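Long-range contact in allophycocyanin beta-18 subunit apoprotein (Chroococcidiopsis thermalis PCC 7203, PDB 6HRK), which binds biliverdin IX alpha as an artificial far-red fluorescent biliprotein derived from an allophycocyanin subunit of the light-harvesting phycobilisome: residues Thr97-Lys109 with Ala121-Ser135. The protein carries 18 engineered substitutions. Sequence-based numbering, arbitrary orientation.
Engineered in segment 97-109: K106 (natural residue Asn). Engineered in segment 121-135: A121 (natural residue Thr), I130 (natural residue Val), A131 (natural residue Val), V133 (natural residue Glu).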
ATOM      1  N   THR A  97       1.096   7.883   4.756  1.00 28.83           N
ATOM      2  CA  THR A  97       1.597   6.529   4.464  1.00 28.07           C
ATOM      3  C   THR A  97       0.483   5.491   4.597  1.00 28.43           C
ATOM      4  O   THR A  97       0.372   4.583   3.770  1.00 28.04           O
ATOM      5  CB  THR A  97       2.760   6.137   5.406  1.00 27.75           C
ATOM      6  OG1 THR A  97       3.772   7.153   5.378  1.00 27.30           O
ATOM      7  CG2 THR A  97       3.380   4.800   5.000  1.00 27.52           C
ATOM      8  N   ALA A  98      -0.330   5.633   5.642  1.00 28.91           N
ATOM      9  CA  ALA A  98      -1.488   4.766   5.850  1.00 28.72           C
ATOM     10  C   ALA A  98      -2.517   4.951   4.738  1.00 28.84           C
ATOM     11  O   ALA A  98      -3.013   3.966   4.189  1.00 29.11           O
ATOM     12  CB  ALA A  98      -2.119   5.029   7.212  1.00 28.72           C
ATOM     13  N   ARG A  99      -2.824   6.209   4.408  1.00 29.20           N
ATOM     14  CA  ARG A  99      -3.756   6.533   3.314  1.00 29.41           C
ATOM     15  C   ARG A  99      -3.320   5.898   1.999  1.00 29.58           C
ATOM     16  O   ARG A  99      -4.136   5.282   1.323  1.00 29.71           O
ATOM     17  CB  ARG A  99      -3.889   8.053   3.132  1.00 29.27           C
ATOM     18  CG  ARG A  99      -4.671   8.509   1.895  1.00 29.34           C
ATOM     19  CD  ARG A  99      -6.089   8.971   2.183  1.00 29.33           C
ATOM     20  NE  ARG A  99      -7.058   7.881   2.345  1.00 29.10           N
ATOM     21  CZ  ARG A  99      -8.163   7.686   1.611  1.00 28.88           C
ATOM     22  NH1 ARG A  99      -8.511   8.503   0.614  1.00 28.65           N
ATOM     23  NH2 ARG A  99      -8.952   6.647   1.885  1.00 28.52           N
ATOM     24  N   SER A 100      -2.046   6.056   1.645  1.00 30.29           N
ATOM     25  CA  SER A 100      -1.518   5.523   0.378  1.00 30.80           C
ATOM     26  C   SER A 100      -1.770   4.021   0.225  1.00 31.04           C
ATOM     27  O   SER A 100      -2.119   3.556  -0.861  1.00 31.43           O
ATOM     28  CB  SER A 100      -0.022   5.830   0.239  1.00 31.13           C
ATOM     29  OG  SER A 100       0.730   5.257   1.292  1.00 31.29           O
ATOM     30  N   ILE A 101      -1.611   3.282   1.323  1.00 31.29           N
ATOM     31  CA  ILE A 101      -1.910   1.846   1.368  1.00 31.13           C
ATOM     32  C   ILE A 101      -3.419   1.618   1.213  1.00 31.49           C
ATOM     33  O   ILE A 101      -3.842   0.794   0.403  1.00 31.42           O
ATOM     34  CB  ILE A 101      -1.369   1.200   2.671  1.00 31.15           C
ATOM     35  CG1 ILE A 101       0.166   1.228   2.670  1.00 31.40           C
ATOM     36  CG2 ILE A 101      -1.850  -0.239   2.831  1.00 31.08           C
ATOM     37  CD1 ILE A 101       0.786   1.140   4.048  1.00 31.66           C
ATOM     38  N   GLN A 102      -4.217   2.363   1.972  1.00 31.76           N
ATOM     39  CA  GLN A 102      -5.678   2.247   1.905  1.00 32.17           C
ATOM     40  C   GLN A 102      -6.251   2.700   0.552  1.00 31.97           C
ATOM     41  O   GLN A 102      -7.302   2.214   0.133  1.00 31.90           O
ATOM     42  CB  GLN A 102      -6.344   3.027   3.051  1.00 33.11           C
ATOM     43  CG  GLN A 102      -6.016   2.536   4.461  1.00 33.68           C
ATOM     44  CD  GLN A 102      -6.777   1.283   4.863  1.00 35.00           C
ATOM     45  OE1 GLN A 102      -7.110   0.444   4.026  1.00 36.38           O
ATOM     46  NE2 GLN A 102      -7.046   1.147   6.159  1.00 35.44           N
ATOM     47  N   LEU A 103      -5.568   3.631  -0.116  1.00 31.93           N
ATOM     48  CA  LEU A 103      -5.904   4.021  -1.489  1.00 32.12           C
ATOM     49  C   LEU A 103      -5.617   2.876  -2.449  1.00 32.65           C
ATOM     50  O   LEU A 103      -6.463   2.539  -3.280  1.00 33.00           O
ATOM     51  CB  LEU A 103      -5.117   5.263  -1.928  1.00 32.19           C
ATOM     52  CG  LEU A 103      -5.575   6.609  -1.359  1.00 31.94           C
ATOM     53  CD1 LEU A 103      -4.494   7.660  -1.556  1.00 31.72           C
ATOM     54  CD2 LEU A 103      -6.884   7.061  -1.992  1.00 31.90           C
ATOM     55  N   MET A 104      -4.424   2.289  -2.327  1.00 33.06           N
ATOM     56  CA  MET A 104      -4.027   1.119  -3.125  1.00 32.54           C
ATOM     57  C   MET A 104      -4.965  -0.073  -2.923  1.00 32.70           C
ATOM     58  O   MET A 104      -5.190  -0.834  -3.862  1.00 32.57           O
ATOM     59  CB  MET A 104      -2.571   0.711  -2.841  1.00 32.08           C
ATOM     60  CG  MET A 104      -1.537   1.589  -3.536  1.00 31.87           C
ATOM     61  SD  MET A 104       0.166   1.001  -3.400  1.00 31.93           S
ATOM     62  CE  MET A 104       0.401   1.021  -1.625  1.00 31.68           C
ATOM     63  N   LYS A 105      -5.511  -0.230  -1.715  1.00 33.44           N
ATOM     64  CA  LYS A 105      -6.592  -1.201  -1.474  1.00 34.17           C
ATOM     65  C   LYS A 105      -7.783  -0.896  -2.385  1.00 34.55           C
ATOM     66  O   LYS A 105      -8.267  -1.778  -3.091  1.00 34.86           O
ATOM     67  CB  LYS A 105      -7.045  -1.181  -0.007  1.00 33.99           C
ATOM     68  CG  LYS A 105      -8.143  -2.184   0.332  1.00 34.25           C
ATOM     69  CD  LYS A 105      -8.467  -2.203   1.818  1.00 34.58           C
ATOM     70  CE  LYS A 105      -9.309  -1.011   2.240  1.00 34.96           C
ATOM     71  NZ  LYS A 105      -9.614  -1.052   3.698  1.00 35.18           N
ATOM     72  N   LYS A 106      -8.231   0.359  -2.357  1.00 34.98           N
ATOM     73  CA  LYS A 106      -9.372   0.816  -3.156  1.00 35.43           C
ATOM     74  C   LYS A 106      -9.175   0.622  -4.659  1.00 35.88           C
ATOM     75  O   LYS A 106     -10.104   0.199  -5.346  1.00 36.31           O
ATOM     76  CB  LYS A 106      -9.673   2.292  -2.867  1.00 35.07           C
ATOM     77  N   ILE A 107      -7.975   0.917  -5.161  1.00 36.36           N
ATOM     78  CA  ILE A 107      -7.681   0.768  -6.598  1.00 37.13           C
ATOM     79  C   ILE A 107      -7.685  -0.715  -6.998  1.00 37.41           C
ATOM     80  O   ILE A 107      -8.166  -1.061  -8.079  1.00 37.37           O
ATOM     81  CB  ILE A 107      -6.338   1.433  -7.022  1.00 37.17           C
ATOM     82  CG1 ILE A 107      -6.255   2.907  -6.577  1.00 37.63           C
ATOM     83  CG2 ILE A 107      -6.146   1.353  -8.536  1.00 37.38           C
ATOM     84  CD1 ILE A 107      -7.503   3.733  -6.821  1.00 38.02           C
ATOM     85  N   VAL A 108      -7.152  -1.576  -6.128  1.00 37.63           N
ATOM     86  CA  VAL A 108      -7.180  -3.031  -6.343  1.00 37.94           C
ATOM     87  C   VAL A 108      -8.617  -3.566  -6.323  1.00 38.12           C
ATOM     88  O   VAL A 108      -8.980  -4.381  -7.168  1.00 37.82           O
ATOM     89  CB  VAL A 108      -6.287  -3.783  -5.317  1.00 37.88           C
ATOM     90  CG1 VAL A 108      -6.519  -5.293  -5.356  1.00 37.93           C
ATOM     91  CG2 VAL A 108      -4.819  -3.484  -5.582  1.00 37.69           C
ATOM     92  N   LYS A 109      -9.421  -3.098  -5.368  1.00 39.67           N
ATOM     93  CA  LYS A 109     -10.835  -3.512  -5.245  1.00 41.26           C
ATOM     94  C   LYS A 109     -11.675  -3.168  -6.484  1.00 43.07           C
ATOM     95  O   LYS A 109     -12.550  -3.948  -6.871  1.00 43.28           O
ATOM     96  CB  LYS A 109     -11.475  -2.895  -3.991  1.00 41.29           C
ATOM     97  CG  LYS A 109     -10.881  -3.394  -2.675  1.00 41.04           C
ATOM     98  CD  LYS A 109     -11.673  -4.526  -2.035  1.00 41.10           C
ATOM     99  CE  LYS A 109     -12.727  -4.011  -1.066  1.00 41.06           C
ATOM    100  NZ  LYS A 109     -13.333  -5.118  -0.275  1.00 40.93           N
ATOM    101  N   ALA A 121     -13.705  -9.726   0.330  1.00 55.05           N
ATOM    102  CA  ALA A 121     -13.412  -9.075   1.613  1.00 52.69           C
ATOM    103  C   ALA A 121     -11.998  -9.405   2.104  1.00 50.27           C
ATOM    104  O   ALA A 121     -11.312  -8.534   2.645  1.00 50.43           O
ATOM    105  CB  ALA A 121     -14.440  -9.485   2.654  1.00 52.71           C
ATOM    106  N   PHE A 122     -11.583 -10.662   1.920  1.00 47.43           N
ATOM    107  CA  PHE A 122     -10.230 -11.154   2.276  1.00 45.35           C
ATOM    108  C   PHE A 122      -9.041 -10.314   1.773  1.00 42.61           C
ATOM    109  O   PHE A 122      -7.981 -10.309   2.400  1.00 42.79           O
ATOM    110  CB  PHE A 122     -10.049 -12.613   1.811  1.00 45.55           C
ATOM    111  CG  PHE A 122      -9.996 -12.783   0.311  1.00 45.96           C
ATOM    112  CD1 PHE A 122      -8.781 -12.715  -0.371  1.00 46.15           C
ATOM    113  CD2 PHE A 122     -11.156 -13.027  -0.421  1.00 46.45           C
ATOM    114  CE1 PHE A 122      -8.727 -12.873  -1.749  1.00 46.53           C
ATOM    115  CE2 PHE A 122     -11.108 -13.187  -1.799  1.00 47.18           C
ATOM    116  CZ  PHE A 122      -9.893 -13.109  -2.465  1.00 47.08           C
ATOM    117  N   VAL A 123      -9.217  -9.640   0.636  1.00 40.02           N
ATOM    118  CA  VAL A 123      -8.199  -8.737   0.068  1.00 38.31           C
ATOM    119  C   VAL A 123      -7.822  -7.579   1.002  1.00 36.58           C
ATOM    120  O   VAL A 123      -6.673  -7.141   0.992  1.00 35.23           O
ATOM    121  CB  VAL A 123      -8.647  -8.214  -1.330  1.00 38.18           C
ATOM    122  CG1 VAL A 123      -7.850  -6.998  -1.799  1.00 37.97           C
ATOM    123  CG2 VAL A 123      -8.527  -9.337  -2.346  1.00 38.74           C
ATOM    124  N   ASP A 124      -8.779  -7.100   1.796  1.00 35.28           N
ATOM    125  CA  ASP A 124      -8.560  -5.970   2.715  1.00 34.32           C
ATOM    126  C   ASP A 124      -7.462  -6.223   3.760  1.00 33.50           C
ATOM    127  O   ASP A 124      -6.668  -5.328   4.061  1.00 32.91           O
ATOM    128  CB  ASP A 124      -9.866  -5.615   3.447  1.00 34.30           C
ATOM    129  CG  ASP A 124     -10.959  -5.096   2.513  1.00 34.56           C
ATOM    130  OD1 ASP A 124     -10.863  -5.295   1.281  1.00 34.33           O
ATOM    131  OD2 ASP A 124     -11.927  -4.490   3.022  1.00 34.30           O
ATOM    132  N   GLU A 125      -7.429  -7.446   4.287  1.00 32.41           N
ATOM    133  CA  GLU A 125      -6.621  -7.814   5.467  1.00 31.87           C
ATOM    134  C   GLU A 125      -5.198  -7.210   5.571  1.00 31.32           C
ATOM    135  O   GLU A 125      -4.921  -6.487   6.531  1.00 31.38           O
ATOM    136  CB  GLU A 125      -6.598  -9.348   5.622  1.00 31.67           C
ATOM    137  CG  GLU A 125      -5.498  -9.896   6.516  1.00 31.46           C
ATOM    138  CD  GLU A 125      -5.647 -11.371   6.813  1.00 31.08           C
ATOM    139  OE1 GLU A 125      -6.393 -12.085   6.108  1.00 30.73           O
ATOM    140  OE2 GLU A 125      -4.979 -11.812   7.763  1.00 30.59           O
ATOM    141  N   PRO A 126      -4.295  -7.514   4.611  1.00 30.68           N
ATOM    142  CA  PRO A 126      -2.920  -7.000   4.729  1.00 30.30           C
ATOM    143  C   PRO A 126      -2.754  -5.498   4.459  1.00 30.36           C
ATOM    144  O   PRO A 126      -1.724  -4.931   4.829  1.00 30.69           O
ATOM    145  CB  PRO A 126      -2.161  -7.816   3.687  1.00 30.29           C
ATOM    146  CG  PRO A 126      -3.178  -8.116   2.649  1.00 29.94           C
ATOM    147  CD  PRO A 126      -4.446  -8.364   3.415  1.00 30.08           C
ATOM    148  N   PHE A 127      -3.741  -4.874   3.811  1.00 30.47           N
ATOM    149  CA  PHE A 127      -3.764  -3.418   3.636  1.00 30.09           C
ATOM    150  C   PHE A 127      -4.131  -2.754   4.958  1.00 30.09           C
ATOM    151  O   PHE A 127      -3.453  -1.828   5.398  1.00 29.90           O
ATOM    152  CB  PHE A 127      -4.759  -2.996   2.548  1.00 29.85           C
ATOM    153  CG  PHE A 127      -4.361  -3.407   1.157  1.00 29.51           C
ATOM    154  CD1 PHE A 127      -4.699  -4.657   0.665  1.00 29.74           C
ATOM    155  CD2 PHE A 127      -3.667  -2.533   0.330  1.00 29.41           C
ATOM    156  CE1 PHE A 127      -4.344  -5.041  -0.621  1.00 29.66           C
ATOM    157  CE2 PHE A 127      -3.307  -2.906  -0.957  1.00 29.56           C
ATOM    158  CZ  PHE A 127      -3.644  -4.163  -1.433  1.00 29.70           C
ATOM    159  N   ASP A 128      -5.205  -3.244   5.580  1.00 30.73           N
ATOM    160  CA  ASP A 128      -5.635  -2.779   6.907  1.00 31.54           C
ATOM    161  C   ASP A 128      -4.660  -3.148   8.036  1.00 32.10           C
ATOM    162  O   ASP A 128      -4.582  -2.432   9.036  1.00 32.43           O
ATOM    163  CB  ASP A 128      -7.030  -3.325   7.255  1.00 31.55           C
ATOM    164  CG  ASP A 128      -8.137  -2.745   6.381  1.00 31.91           C
ATOM    165  OD1 ASP A 128      -7.997  -1.616   5.863  1.00 32.27           O
ATOM    166  OD2 ASP A 128      -9.173  -3.423   6.227  1.00 32.54           O
ATOM    167  N   TYR A 129      -3.941  -4.260   7.889  1.00 32.76           N
ATOM    168  CA  TYR A 129      -2.974  -4.694   8.900  1.00 33.55           C
ATOM    169  C   TYR A 129      -1.722  -3.819   8.884  1.00 33.84           C
ATOM    170  O   TYR A 129      -1.315  -3.292   9.923  1.00 34.73           O
ATOM    171  CB  TYR A 129      -2.589  -6.164   8.701  1.00 33.69           C
ATOM    172  CG  TYR A 129      -1.568  -6.658   9.703  1.00 34.00           C
ATOM    173  CD1 TYR A 129      -1.889  -6.774  11.053  1.00 34.04           C
ATOM    174  CD2 TYR A 129      -0.273  -6.996   9.303  1.00 34.28           C
ATOM    175  CE1 TYR A 129      -0.954  -7.221  11.977  1.00 34.43           C
ATOM    176  CE2 TYR A 129       0.667  -7.446  10.218  1.00 34.47           C
ATOM    177  CZ  TYR A 129       0.323  -7.556  11.553  1.00 34.57           C
ATOM    178  OH  TYR A 129       1.256  -8.001  12.460  1.00 35.00           O
ATOM    179  N   ILE A 130      -1.123  -3.670   7.704  1.00 33.74           N
ATOM    180  CA  ILE A 130       0.063  -2.820   7.526  1.00 33.75           C
ATOM    181  C   ILE A 130      -0.264  -1.357   7.863  1.00 34.00           C
ATOM    182  O   ILE A 130       0.539  -0.682   8.506  1.00 34.09           O
ATOM    183  CB  ILE A 130       0.658  -2.949   6.095  1.00 33.83           C
ATOM    184  CG1 ILE A 130       1.230  -4.360   5.882  1.00 33.91           C
ATOM    185  CG2 ILE A 130       1.760  -1.917   5.855  1.00 33.38           C
ATOM    186  CD1 ILE A 130       1.535  -4.702   4.438  1.00 34.07           C
ATOM    187  N   ALA A 131      -1.440  -0.886   7.443  1.00 34.41           N
ATOM    188  CA  ALA A 131      -1.918   0.457   7.799  1.00 34.88           C
ATOM    189  C   ALA A 131      -2.098   0.647   9.310  1.00 35.03           C
ATOM    190  O   ALA A 131      -1.793   1.719   9.840  1.00 36.10           O
ATOM    191  CB  ALA A 131      -3.220   0.768   7.075  1.00 35.07           C
ATOM    192  N   ARG A 132      -2.590  -0.387   9.992  1.00 34.47           N
ATOM    193  CA  ARG A 132      -2.782  -0.355  11.446  1.00 35.00           C
ATOM    194  C   ARG A 132      -1.469  -0.280  12.221  1.00 35.22           C
ATOM    195  O   ARG A 132      -1.344   0.519  13.147  1.00 35.11           O
ATOM    196  CB  ARG A 132      -3.582  -1.576  11.915  1.00 34.83           C
ATOM    197  N   VAL A 133      -0.500  -1.107  11.837  1.00 36.16           N
ATOM    198  CA  VAL A 133       0.802  -1.156  12.517  1.00 36.82           C
ATOM    199  C   VAL A 133       1.671   0.069  12.170  1.00 37.22           C
ATOM    200  O   VAL A 133       2.483   0.493  12.988  1.00 36.29           O
ATOM    201  CB  VAL A 133       1.546  -2.487  12.229  1.00 36.89           C
ATOM    202  CG1 VAL A 133       2.922  -2.513  12.889  1.00 36.86           C
ATOM    203  CG2 VAL A 133       0.715  -3.670  12.719  1.00 37.14           C
ATOM    204  N   ILE A 134       1.495   0.635  10.974  1.00 38.65           N
ATOM    205  CA  ILE A 134       2.185   1.880  10.585  1.00 39.97           C
ATOM    206  C   ILE A 134       1.694   3.076  11.411  1.00 41.63           C
ATOM    207  O   ILE A 134       2.509   3.888  11.857  1.00 42.55           O
ATOM    208  CB  ILE A 134       2.058   2.154   9.053  1.00 39.72           C
ATOM    209  CG1 ILE A 134       3.005   1.229   8.268  1.00 39.72           C
ATOM    210  CG2 ILE A 134       2.337   3.613   8.690  1.00 39.68           C
ATOM    211  CD1 ILE A 134       4.471   1.617   8.297  1.00 39.82           C
ATOM    212  N   SER A 135       0.382   3.170  11.624  1.00 43.53           N
ATOM    213  CA  SER A 135      -0.228   4.317  12.308  1.00 45.06           C
ATOM    214  C   SER A 135      -0.616   4.045  13.777  1.00 46.52           C
ATOM    215  O   SER A 135      -1.592   4.615  14.278  1.00 46.95           O
ATOM    216  CB  SER A 135      -1.446   4.791  11.508  1.00 45.35           C
ATOM    217  OG  SER A 135      -2.440   3.784  11.463  1.00 45.47           O
TER
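The K105 side chain slants across the F127 ring, and its NZ ends at the carboxylate of D128. K105 CB sits over one face of the F127 ring, 4.0 Å from the centroid, in a CH-pi contact. K105 CG stays near F127 CG and CB. It lies anti to the K105 backbone N (chi1 -179°), which carries the chain past the ring. K105 CD then packs 3.9 Å from D124 CA. K105 CE comes near D128 OD1 just before the tip. A bend at chi3 (77°) turns K105 NZ to D128 OD1, a salt bridge of 2.8 Å on the syn side. Q102 NE2 gives D128 OD1 a bent bond of 2.9 Å from the anti side. K105 NZ also donates to Q102 OE1, which ties the three groups together. With an alanine in place of K105, D128 would probably lose its salt-bridge partner and Q102 OE1 this donor. K109 NZ repeats the pairing with D124 OD1 at 2.9 Å. F127 is a knob among I101, M104, K105 and V108. A98 CB and A131 CB, the latter in an engineered residue, meet at 4.4 Å. Segment 97-109 and helix 125-134 run antiparallel (177°), their axes 9.0 Å apart at the closest approach. At one end, T97 touches both I134 and the bound biliverdin. Helix 46-69 also touches F127, through C63, and helix 18-32 packs on M104.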